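PDB 6RXA: argininosuccinate lyase from Chelativorans sp., which acts as an EDDS lyase, a C-N lyase of the aspartase/fumarase superfamily, and may also split argininosuccinate into fumarate and arginine. Local coordinates for residues L35-I46 and L115-D126; N194-G205 and F221-V232. The protein carries 2 engineered substitutions. All blocks are in the same frame, centred on the assembly; numbering follows the deposited sequence. Where two conformers were deposited one is given.

Both contacts meet on the helix 112-147, which supplies one partner of contact 1 and packs against both segments of contact 2; their centres lie about 15 Å apart. Contact 1 joins two helices by interlocking side chains, almost wholly apolar, with one tyrosine-aspartate bond; it is partly buried and stays within one subunit. Contact 2 is more deeply buried and mostly loop against loop, so backbone hydrogen bonds, small residues and a helix cap replace the helical knobs, and a second subunit reaches many of its residues. Arg125 ties them together: from the helix of contact 1 it bonds Asn194 OD1 and makes a cation-pi contact with Phe221.

Contact 1. Residues L35-I46 and L115-D126; sequences LTSAVFPYDSQI and LANAGKRMFLRD
Helices 35-46 and 115-126 cross at 110°, their axes 8.4 Å apart, and their backbones come nearest where Asp43 CA stands 5.3 Å from Gly119 CA. Glycine suits this point: a CB here would clash with Asp43 OD1 and crowd Val39 CG1, which instead lies on the bare backbone, 3.7 Å from Gly119 C. Tyr42 lays one ring face over the Met122-Phe123 backbone, with Phe123 CA 4.0 Å from the ring centroid in a CH-pi contact. Its CD1 touches Met122 CB, while the phenol OH donates to Asp126 OD2, one turn beyond Met122, at 2.6 Å. That carboxylate oxygen lies near the ring plane and accepts through its anti lone pair, the carboxylate being turned 64° from the ring. An alanine at Tyr42 is likely to leave Asp126 without this phenol donor and the Phe123 backbone without its aromatic cover. The packing is knobs-into-holes, in the mainly helical fold of the aspartase/fumarase superfamily: Tyr42 fits among Gly119, Met122, Phe123 and Asp126, and Phe123 in turn fits among Leu35, Ala38, Val39 and Tyr42. Small Ala38 admits the Phe123 ring, CB to CE1 being 3.6 Å, and Pro329 of helix 329-348 also touches the Phe123 side chain. Ile46 is the third knob. Its extended CG1-CD1 arm (chi2 166°) carries CD1 to 3.4 Å from Gly119 N, its CG2 meets Leu115 CD1, and Met122 SD lies against its CG1.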
loop_
_atom_site.group_PDB
_atom_site.type_symbol
_atom_site.label_atom_id
_atom_site.label_comp_id
_atom_site.label_asym_id
_atom_site.label_seq_id
_atom_site.Cartn_x
_atom_site.Cartn_y
_atom_site.Cartn_z
ATOM N N LEU A 35 8.353 -10.647 -17.638
ATOM C CA LEU A 35 7.631 -11.854 -17.248
ATOM C C LEU A 35 7.407 -12.773 -18.450
ATOM O O LEU A 35 7.588 -13.995 -18.350
ATOM C CB LEU A 35 6.318 -11.496 -16.544
ATOM C CG LEU A 35 5.587 -12.713 -15.962
ATOM C CD1 LEU A 35 6.349 -13.399 -14.871
ATOM C CD2 LEU A 35 4.203 -12.274 -15.441
ATOM N N THR A 36 7.021 -12.209 -19.602
ATOM C CA THR A 36 6.802 -13.037 -20.788
ATOM C C THR A 36 8.040 -13.853 -21.142
ATOM O O THR A 36 7.941 -15.060 -21.408
ATOM C CB THR A 36 6.384 -12.149 -21.963
ATOM O OG1 THR A 36 5.126 -11.530 -21.649
ATOM C CG2 THR A 36 6.274 -12.963 -23.239
ATOM N N SER A 37 9.217 -13.232 -21.116
ATOM C CA SER A 37 10.425 -13.962 -21.480
ATOM C C SER A 37 10.818 -14.972 -20.413
ATOM O O SER A 37 11.337 -16.052 -20.741
ATOM C CB SER A 37 11.558 -12.978 -21.741
ATOM O OG SER A 37 11.337 -12.293 -22.967
ATOM N N ALA A 38 10.568 -14.654 -19.145
ATOM C CA ALA A 38 10.905 -15.576 -18.072
ATOM C C ALA A 38 10.010 -16.809 -18.081
ATOM O O ALA A 38 10.478 -17.917 -17.780
ATOM C CB ALA A 38 10.812 -14.860 -16.722
ATOM N N VAL A 39 8.730 -16.651 -18.419
ATOM C CA VAL A 39 7.784 -17.765 -18.368
ATOM C C VAL A 39 7.824 -18.604 -19.632
ATOM O O VAL A 39 7.502 -19.807 -19.575
ATOM C CB VAL A 39 6.369 -17.217 -18.114
ATOM C CG1 VAL A 39 5.323 -18.294 -18.196
ATOM C CG2 VAL A 39 6.316 -16.580 -16.745
ATOM N N PHE A 40 8.259 -18.033 -20.745
ATOM C CA PHE A 40 8.214 -18.734 -22.022
ATOM C C PHE A 40 8.831 -20.128 -21.998
ATOM O O PHE A 40 8.209 -21.062 -22.535
ATOM C CB PHE A 40 8.894 -17.890 -23.104
ATOM C CG PHE A 40 9.137 -18.659 -24.367
ATOM C CD1 PHE A 40 8.069 -19.034 -25.153
ATOM C CD2 PHE A 40 10.408 -19.044 -24.741
ATOM C CE1 PHE A 40 8.261 -19.763 -26.308
ATOM C CE2 PHE A 40 10.609 -19.774 -25.895
ATOM C CZ PHE A 40 9.532 -20.134 -26.677
ATOM N N PRO A 41 10.021 -20.348 -21.436
ATOM C CA PRO A 41 10.567 -21.715 -21.426
ATOM C C PRO A 41 9.701 -22.700 -20.675
ATOM O O PRO A 41 9.681 -23.885 -21.027
ATOM C CB PRO A 41 11.960 -21.558 -20.801
ATOM C CG PRO A 41 11.998 -20.199 -20.215
ATOM C CD PRO A 41 10.988 -19.353 -20.938
ATOM N N TYR A 42 8.993 -22.250 -19.636
ATOM C CA TYR A 42 8.067 -23.133 -18.932
ATOM C C TYR A 42 6.848 -23.448 -19.788
ATOM O O TYR A 42 6.385 -24.597 -19.817
ATOM C CB TYR A 42 7.657 -22.495 -17.603
ATOM C CG TYR A 42 8.845 -22.244 -16.705
ATOM C CD1 TYR A 42 9.412 -23.274 -15.965
ATOM C CD2 TYR A 42 9.427 -20.990 -16.625
ATOM C CE1 TYR A 42 10.522 -23.055 -15.156
ATOM C CE2 TYR A 42 10.539 -20.767 -15.810
ATOM C CZ TYR A 42 11.080 -21.799 -15.091
ATOM O OH TYR A 42 12.174 -21.555 -14.282
ATOM N N ASP A 43 6.310 -22.440 -20.481
ATOM C CA ASP A 43 5.238 -22.698 -21.437
ATOM C C ASP A 43 5.643 -23.782 -22.428
ATOM O O ASP A 43 4.834 -24.653 -22.767
ATOM C CB ASP A 43 4.865 -21.422 -22.196
ATOM C CG ASP A 43 3.970 -20.485 -21.391
ATOM O OD1 ASP A 43 3.706 -20.740 -20.202
ATOM O OD2 ASP A 43 3.523 -19.473 -21.967
ATOM N N SER A 44 6.897 -23.748 -22.903
ATOM C CA SER A 44 7.365 -24.741 -23.869
ATOM C C SER A 44 7.401 -26.138 -23.258
ATOM O O SER A 44 7.098 -27.128 -23.937
ATOM C CB SER A 44 8.741 -24.346 -24.410
ATOM O OG SER A 44 8.631 -23.300 -25.356
ATOM N N GLN A 45 7.784 -26.240 -21.985
ATOM C CA GLN A 45 7.716 -27.517 -21.289
ATOM C C GLN A 45 6.274 -27.985 -21.154
ATOM O O GLN A 45 5.982 -29.178 -21.316
ATOM C CB GLN A 45 8.375 -27.396 -19.919
ATOM C CG GLN A 45 9.880 -27.252 -19.996
ATOM C CD GLN A 45 10.554 -28.456 -20.632
ATOM O OE1 GLN A 45 10.587 -29.541 -20.049
ATOM N NE2 GLN A 45 11.094 -28.269 -21.834
ATOM N N ILE A 46 5.356 -27.059 -20.871
ATOM C CA ILE A 46 3.942 -27.417 -20.765
ATOM C C ILE A 46 3.421 -27.977 -22.082
ATOM O O ILE A 46 2.669 -28.959 -22.094
ATOM C CB ILE A 46 3.126 -26.211 -20.265
ATOM C CG1 ILE A 46 3.503 -25.913 -18.809
ATOM C CG2 ILE A 46 1.638 -26.451 -20.462
ATOM C CD1 ILE A 46 3.010 -24.549 -18.331
ATOM N N LEU A 115 -2.878 -22.728 -19.298
ATOM C CA LEU A 115 -1.471 -22.626 -19.673
ATOM C C LEU A 115 -0.788 -21.488 -18.923
ATOM O O LEU A 115 0.292 -21.667 -18.340
ATOM C CB LEU A 115 -1.353 -22.398 -21.185
ATOM C CG LEU A 115 0.025 -21.976 -21.708
ATOM C CD1 LEU A 115 1.026 -23.113 -21.566
ATOM C CD2 LEU A 115 -0.064 -21.534 -23.165
ATOM N N ALA A 116 -1.398 -20.302 -18.941
ATOM C CA ALA A 116 -0.798 -19.134 -18.302
ATOM C C ALA A 116 -0.643 -19.350 -16.805
ATOM O O ALA A 116 0.409 -19.050 -16.236
ATOM C CB ALA A 116 -1.637 -17.886 -18.583
ATOM N N ASN A 117 -1.688 -19.857 -16.146
ATOM C CA ASN A 117 -1.617 -20.055 -14.700
ATOM C C ASN A 117 -0.526 -21.063 -14.362
ATOM O O ASN A 117 0.257 -20.851 -13.424
ATOM C CB ASN A 117 -2.979 -20.522 -14.170
ATOM C CG ASN A 117 -3.142 -20.323 -12.661
ATOM O OD1 ASN A 117 -2.719 -21.157 -11.854
ATOM N ND2 ASN A 117 -3.823 -19.243 -12.276
ATOM N N ALA A 118 -0.441 -22.151 -15.135
ATOM C CA ALA A 118 0.560 -23.186 -14.885
ATOM C C ALA A 118 1.974 -22.685 -15.150
ATOM O O ALA A 118 2.893 -22.970 -14.367
ATOM C CB ALA A 118 0.275 -24.424 -15.740
ATOM N N GLY A 119 2.189 -21.971 -16.259
ATOM C CA GLY A 119 3.526 -21.482 -16.552
ATOM C C GLY A 119 4.021 -20.498 -15.508
ATOM O O GLY A 119 5.191 -20.527 -15.116
ATOM N N LYS A 120 3.141 -19.604 -15.057
ATOM C CA LYS A 120 3.505 -18.669 -13.991
ATOM C C LYS A 120 3.876 -19.418 -12.720
ATOM O O LYS A 120 4.849 -19.069 -12.041
ATOM C CB LYS A 120 2.353 -17.703 -13.697
ATOM C CG LYS A 120 2.608 -16.670 -12.551
ATOM C CD LYS A 120 3.522 -15.523 -13.023
ATOM C CE LYS A 120 3.979 -14.581 -11.909
ATOM N NZ LYS A 120 2.863 -13.749 -11.393
ATOM N N ARG A 121 3.124 -20.474 -12.394
ATOM C CA ARG A 121 3.442 -21.280 -11.221
ATOM C C ARG A 121 4.806 -21.955 -11.359
ATOM O O ARG A 121 5.570 -22.028 -10.389
ATOM C CB ARG A 121 2.352 -22.327 -10.979
ATOM C CG ARG A 121 1.057 -21.802 -10.367
ATOM C CD ARG A 121 -0.023 -22.889 -10.438
ATOM N NE ARG A 121 -1.244 -22.468 -9.757
ATOM C CZ ARG A 121 -1.438 -22.567 -8.445
ATOM N NH1 ARG A 121 -0.503 -23.091 -7.670
ATOM N NH2 ARG A 121 -2.576 -22.143 -7.923
ATOM N N MET A 122 5.132 -22.472 -12.551
ATOM C CA MET A 122 6.434 -23.110 -12.718
ATOM C C MET A 122 7.566 -22.098 -12.578
ATOM O O MET A 122 8.610 -22.397 -11.982
ATOM C CB MET A 122 6.498 -23.797 -14.077
ATOM C CG MET A 122 5.565 -24.980 -14.204
ATOM S SD MET A 122 5.675 -25.779 -15.824
ATOM C CE MET A 122 7.190 -26.694 -15.663
ATOM N N PHE A 123 7.375 -20.899 -13.123
ATOM C CA PHE A 123 8.346 -19.829 -12.942
ATOM C C PHE A 123 8.494 -19.469 -11.469
ATOM O O PHE A 123 9.612 -19.437 -10.946
ATOM C CB PHE A 123 7.922 -18.602 -13.755
ATOM C CG PHE A 123 8.668 -17.356 -13.393
ATOM C CD1 PHE A 123 10.015 -17.244 -13.670
ATOM C CD2 PHE A 123 8.020 -16.309 -12.766
ATOM C CE1 PHE A 123 10.709 -16.104 -13.307
ATOM C CE2 PHE A 123 8.715 -15.157 -12.415
ATOM C CZ PHE A 123 10.050 -15.063 -12.692
ATOM N N LEU A 124 7.376 -19.204 -10.780
ATOM C CA LEU A 124 7.449 -18.828 -9.370
ATOM C C LEU A 124 8.045 -19.951 -8.529
ATOM O O LEU A 124 8.783 -19.694 -7.568
ATOM C CB LEU A 124 6.084 -18.418 -8.822
ATOM C CG LEU A 124 5.494 -17.151 -9.431
ATOM C CD1 LEU A 124 4.111 -16.857 -8.853
ATOM C CD2 LEU A 124 6.426 -15.950 -9.249
ATOM N N ARG A 125 7.726 -21.207 -8.878
ATOM C CA ARG A 125 8.258 -22.362 -8.156
ATOM C C ARG A 125 9.781 -22.385 -8.224
ATOM O O ARG A 125 10.455 -22.530 -7.198
ATOM C CB ARG A 125 7.651 -23.633 -8.759
ATOM C CG ARG A 125 8.124 -24.934 -8.166
ATOM C CD ARG A 125 7.410 -26.122 -8.819
ATOM N NE ARG A 125 7.839 -26.313 -10.200
ATOM C CZ ARG A 125 7.316 -27.211 -11.031
ATOM N NH1 ARG A 125 6.312 -27.990 -10.639
ATOM N NH2 ARG A 125 7.804 -27.330 -12.251
ATOM N N ASP A 126 10.346 -22.227 -9.425
ATOM C CA ASP A 126 11.801 -22.180 -9.541
ATOM C C ASP A 126 12.362 -20.979 -8.786
ATOM O O ASP A 126 13.399 -21.088 -8.118
ATOM C CB ASP A 126 12.223 -22.138 -11.009
ATOM C CG ASP A 126 12.441 -23.538 -11.612
ATOM O OD1 ASP A 126 12.403 -24.560 -10.896
ATOM O OD2 ASP A 126 12.652 -23.616 -12.837
#

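Contact 2. Residues N194-G205 and F221-V232; sequences NLCPLGAAATAG and FDGLVVNSIEGV
Phe221 turns one ring face to Cys196, whose CB sits 3.4 Å above the ring plane toward the rim, a CH-pi contact; Asn194 C lies at the ring edge. The Cys196 sulfur approaches the same ring obliquely, 4.2 Å from SG to the Phe221 centroid. With SG anti to the backbone N (chi1 -172°), the thiol also accepts a long bond from Leu198 N. The Asn194 amide is turned 70° from the Asp222 carboxylate, and its ND2 gives only a weak, bent bond to OD2; a water joins ND2 to Asp222 OD1, while Arg125 holds Asn194 OD1.

Next to these groups the backbones form a single parallel bridge, Cys196 with Leu224. Cys196 N donates to Gly223 O at 2.8 Å, and Cys196 O accepts from Val225 N at 2.9 Å, the donor standing above the carbonyl plane. Gly223 N is buried without a partner. A type II turn from Pro197 to Ala200 then swings the chain toward the helix beginning at Ser228; Gly199, with positive phi, suits its third position. Small residues let the backbones close up: Ala200 CB lies 3.3 Å from Ser228 O, and a side chain at Gly231 would press on that methyl. Asn227 N-caps the helix, OD1 accepting from Glu230 N. Val232 CG2 packs on Thr203 CB at 3.6 Å.

Ser228 OG lies near both Thr203 O and Gly447 O of a second subunit, whose Lys181 forms a salt bridge with Glu230. Within the chain, Ala202 O bonds Asn113, seen to bind fumarate and succinate in this protein, Leu224 rests on helix 212-218, and helix 112-147 backs Pro197, Leu198, Phe221 and Val225.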
loop_
_atom_site.group_PDB
_atom_site.type_symbol
_atom_site.label_atom_id
_atom_site.label_comp_id
_atom_site.label_asym_id
_atom_site.label_seq_id
_atom_site.Cartn_x
_atom_site.Cartn_y
_atom_site.Cartn_z
ATOM N N ASN A 194 3.087 -25.230 -5.827
ATOM C CA ASN A 194 3.420 -26.446 -6.566
ATOM C C ASN A 194 2.217 -27.369 -6.738
ATOM O O ASN A 194 2.267 -28.569 -6.456
ATOM C CB ASN A 194 4.577 -27.173 -5.902
ATOM C CG ASN A 194 5.219 -28.168 -6.839
ATOM O OD1 ASN A 194 5.118 -28.020 -8.055
ATOM N ND2 ASN A 194 5.879 -29.175 -6.289
ATOM N N LEU A 195 1.138 -26.792 -7.248
ATOM C CA LEU A 195 -0.095 -27.487 -7.596
ATOM C C LEU A 195 -0.432 -27.157 -9.043
ATOM O O LEU A 195 -0.305 -26.008 -9.466
ATOM C CB LEU A 195 -1.235 -27.011 -6.687
ATOM C CG LEU A 195 -1.060 -27.282 -5.198
ATOM C CD1 LEU A 195 -2.176 -26.607 -4.419
ATOM C CD2 LEU A 195 -1.062 -28.770 -4.935
ATOM N N CYS A 196 -0.851 -28.170 -9.804
ATOM C CA CYS A 196 -1.016 -28.018 -11.245
ATOM C C CYS A 196 -2.458 -27.666 -11.614
ATOM O O CYS A 196 -3.369 -28.447 -11.289
ATOM C CB CYS A 196 -0.628 -29.307 -11.940
ATOM S SG CYS A 196 -0.578 -29.117 -13.723
ATOM N N PRO A 197 -2.701 -26.560 -12.306
ATOM C CA PRO A 197 -4.066 -26.217 -12.746
ATOM C C PRO A 197 -4.412 -26.709 -14.142
ATOM O O PRO A 197 -5.539 -26.492 -14.597
ATOM C CB PRO A 197 -4.044 -24.686 -12.724
ATOM C CG PRO A 197 -2.636 -24.366 -13.183
ATOM C CD PRO A 197 -1.758 -25.449 -12.563
ATOM N N LEU A 198 -3.487 -27.362 -14.838
ATOM C CA LEU A 198 -3.766 -27.825 -16.188
ATOM C C LEU A 198 -4.895 -28.845 -16.188
ATOM O O LEU A 198 -4.983 -29.712 -15.316
ATOM C CB LEU A 198 -2.499 -28.420 -16.793
ATOM C CG LEU A 198 -1.486 -27.322 -17.113
ATOM C CD1 LEU A 198 -0.116 -27.924 -17.339
ATOM C CD2 LEU A 198 -1.921 -26.495 -18.327
ATOM N N GLY A 199 -5.763 -28.734 -17.189
ATOM C CA GLY A 199 -6.992 -29.498 -17.257
ATOM C C GLY A 199 -8.209 -28.664 -16.948
ATOM O O GLY A 199 -9.335 -29.079 -17.273
ATOM N N ALA A 200 -8.020 -27.496 -16.335
ATOM C CA ALA A 200 -9.113 -26.549 -16.176
ATOM C C ALA A 200 -9.530 -25.940 -17.507
ATOM O O ALA A 200 -10.653 -25.434 -17.630
ATOM C CB ALA A 200 -8.686 -25.429 -15.227
ATOM N N ALA A 201 -8.653 -25.980 -18.505
ATOM C CA ALA A 201 -8.922 -25.396 -19.824
ATOM C C ALA A 201 -9.345 -23.937 -19.633
ATOM O O ALA A 201 -8.622 -23.182 -18.971
ATOM C CB ALA A 201 -9.865 -26.281 -20.627
ATOM N N ALA A 202 -10.484 -23.505 -20.190
ATOM C CA ALA A 202 -10.865 -22.102 -20.107
ATOM C C ALA A 202 -11.212 -21.687 -18.686
ATOM O O ALA A 202 -10.979 -20.533 -18.307
ATOM C CB ALA A 202 -12.065 -21.843 -21.014
ATOM N N THR A 203 -11.770 -22.612 -17.901
ATOM C CA THR A 203 -12.319 -22.354 -16.575
ATOM C C THR A 203 -13.303 -23.448 -16.152
ATOM O O THR A 203 -13.732 -23.466 -14.999
ATOM C CB THR A 203 -13.063 -21.013 -16.519
ATOM O OG1 THR A 203 -13.537 -20.782 -15.181
ATOM C CG2 THR A 203 -14.251 -21.010 -17.495
ATOM N N ALA A 204 -13.696 -24.341 -17.065
ATOM C CA ALA A 204 -14.737 -25.329 -16.786
ATOM C C ALA A 204 -14.320 -26.748 -17.155
ATOM O O ALA A 204 -15.172 -27.630 -17.271
ATOM C CB ALA A 204 -16.047 -24.964 -17.499
ATOM N N GLY A 205 -13.029 -27.003 -17.341
ATOM C CA GLY A 205 -12.633 -28.309 -17.806
ATOM C C GLY A 205 -12.981 -28.517 -19.270
ATOM O O GLY A 205 -13.074 -27.570 -20.057
ATOM N N PHE A 221 4.757 -31.128 -10.572
ATOM C CA PHE A 221 3.851 -30.655 -9.531
ATOM C C PHE A 221 3.560 -31.778 -8.539
ATOM O O PHE A 221 3.623 -32.962 -8.875
ATOM C CB PHE A 221 2.554 -30.172 -10.158
ATOM C CG PHE A 221 2.674 -28.873 -10.911
ATOM C CD1 PHE A 221 2.640 -27.663 -10.243
ATOM C CD2 PHE A 221 2.775 -28.859 -12.293
ATOM C CE1 PHE A 221 2.727 -26.467 -10.934
ATOM C CE2 PHE A 221 2.849 -27.663 -12.985
ATOM C CZ PHE A 221 2.820 -26.464 -12.303
ATOM N N ASP A 222 3.218 -31.391 -7.307
ATOM C CA ASP A 222 2.980 -32.340 -6.224
ATOM C C ASP A 222 1.500 -32.655 -6.012
ATOM O O ASP A 222 1.178 -33.507 -5.176
ATOM C CB ASP A 222 3.591 -31.827 -4.921
ATOM C CG ASP A 222 5.105 -31.859 -4.934
ATOM O OD1 ASP A 222 5.669 -32.735 -5.616
ATOM O OD2 ASP A 222 5.726 -31.002 -4.267
ATOM N N GLY A 223 0.609 -32.022 -6.761
ATOM C CA GLY A 223 -0.821 -32.229 -6.624
ATOM C C GLY A 223 -1.499 -31.314 -7.617
ATOM O O GLY A 223 -0.833 -30.609 -8.380
ATOM N N LEU A 224 -2.833 -31.350 -7.613
ATOM C CA LEU A 224 -3.636 -30.556 -8.529
ATOM C C LEU A 224 -4.262 -29.361 -7.818
ATOM O O LEU A 224 -4.547 -29.403 -6.620
ATOM C CB LEU A 224 -4.792 -31.383 -9.103
ATOM C CG LEU A 224 -4.397 -32.621 -9.903
ATOM C CD1 LEU A 224 -5.629 -33.302 -10.430
ATOM C CD2 LEU A 224 -3.435 -32.267 -11.031
ATOM N N VAL A 225 -4.472 -28.284 -8.571
ATOM C CA VAL A 225 -5.533 -27.331 -8.248
ATOM C C VAL A 225 -6.785 -27.996 -8.809
ATOM O O VAL A 225 -6.910 -28.161 -10.030
ATOM C CB VAL A 225 -5.309 -25.964 -8.892
ATOM C CG1 VAL A 225 -6.467 -25.025 -8.521
ATOM C CG2 VAL A 225 -3.963 -25.340 -8.517
ATOM N N VAL A 226 -7.678 -28.440 -7.937
ATOM C CA VAL A 226 -8.708 -29.373 -8.376
ATOM C C VAL A 226 -9.797 -28.666 -9.174
ATOM O O VAL A 226 -9.952 -28.910 -10.376
ATOM C CB VAL A 226 -9.280 -30.187 -7.201
ATOM C CG1 VAL A 226 -10.395 -31.122 -7.677
ATOM C CG2 VAL A 226 -8.150 -30.976 -6.527
ATOM N N ASN A 227 -10.541 -27.781 -8.529
ATOM C CA ASN A 227 -11.663 -27.120 -9.182
ATOM C C ASN A 227 -11.180 -26.256 -10.344
ATOM O O ASN A 227 -10.201 -25.515 -10.226
ATOM C CB ASN A 227 -12.428 -26.291 -8.157
ATOM C CG ASN A 227 -13.583 -25.556 -8.766
ATOM O OD1 ASN A 227 -13.396 -24.494 -9.360
ATOM N ND2 ASN A 227 -14.792 -26.103 -8.616
ATOM N N SER A 228 -11.858 -26.396 -11.489
ATOM C CA SER A 228 -11.398 -25.759 -12.721
ATOM C C SER A 228 -11.474 -24.238 -12.659
ATOM O O SER A 228 -10.639 -23.559 -13.272
ATOM C CB SER A 228 -12.196 -26.270 -13.915
ATOM O OG SER A 228 -13.579 -26.010 -13.752
ATOM N N ILE A 229 -12.457 -23.673 -11.945
ATOM C CA ILE A 229 -12.477 -22.226 -11.760
ATOM C C ILE A 229 -11.292 -21.799 -10.909
ATOM O O ILE A 229 -10.573 -20.852 -11.243
ATOM C CB ILE A 229 -13.813 -21.751 -11.156
ATOM C CG1 ILE A 229 -14.959 -21.977 -12.133
ATOM C CG2 ILE A 229 -13.720 -20.280 -10.754
ATOM C CD1 ILE A 229 -16.299 -22.047 -11.427
ATOM N N GLU A 230 -11.057 -22.495 -9.799
ATOM C CA GLU A 230 -9.893 -22.175 -8.979
ATOM C C GLU A 230 -8.610 -22.307 -9.792
ATOM O O GLU A 230 -7.669 -21.534 -9.585
ATOM C CB GLU A 230 -9.876 -23.069 -7.737
ATOM C CG GLU A 230 -8.728 -22.825 -6.765
ATOM C CD GLU A 230 -8.771 -21.479 -6.064
ATOM O OE1 GLU A 230 -9.590 -20.594 -6.420
ATOM O OE2 GLU A 230 -7.964 -21.303 -5.129
ATOM N N GLY A 231 -8.578 -23.244 -10.739
ATOM C CA GLY A 231 -7.389 -23.427 -11.556
ATOM C C GLY A 231 -7.022 -22.204 -12.381
ATOM O O GLY A 231 -5.843 -21.928 -12.598
ATOM N N VAL A 232 -8.025 -21.466 -12.870
ATOM C CA VAL A 232 -7.744 -20.274 -13.677
ATOM C C VAL A 232 -7.925 -18.954 -12.937
ATOM O O VAL A 232 -7.246 -17.962 -13.249
ATOM C CB VAL A 232 -8.531 -20.258 -15.012
ATOM C CG1 VAL A 232 -8.160 -21.484 -15.857
ATOM C CG2 VAL A 232 -10.045 -20.152 -14.780
HETATM O O HOH W 1 7.861 -31.696 -6.979
#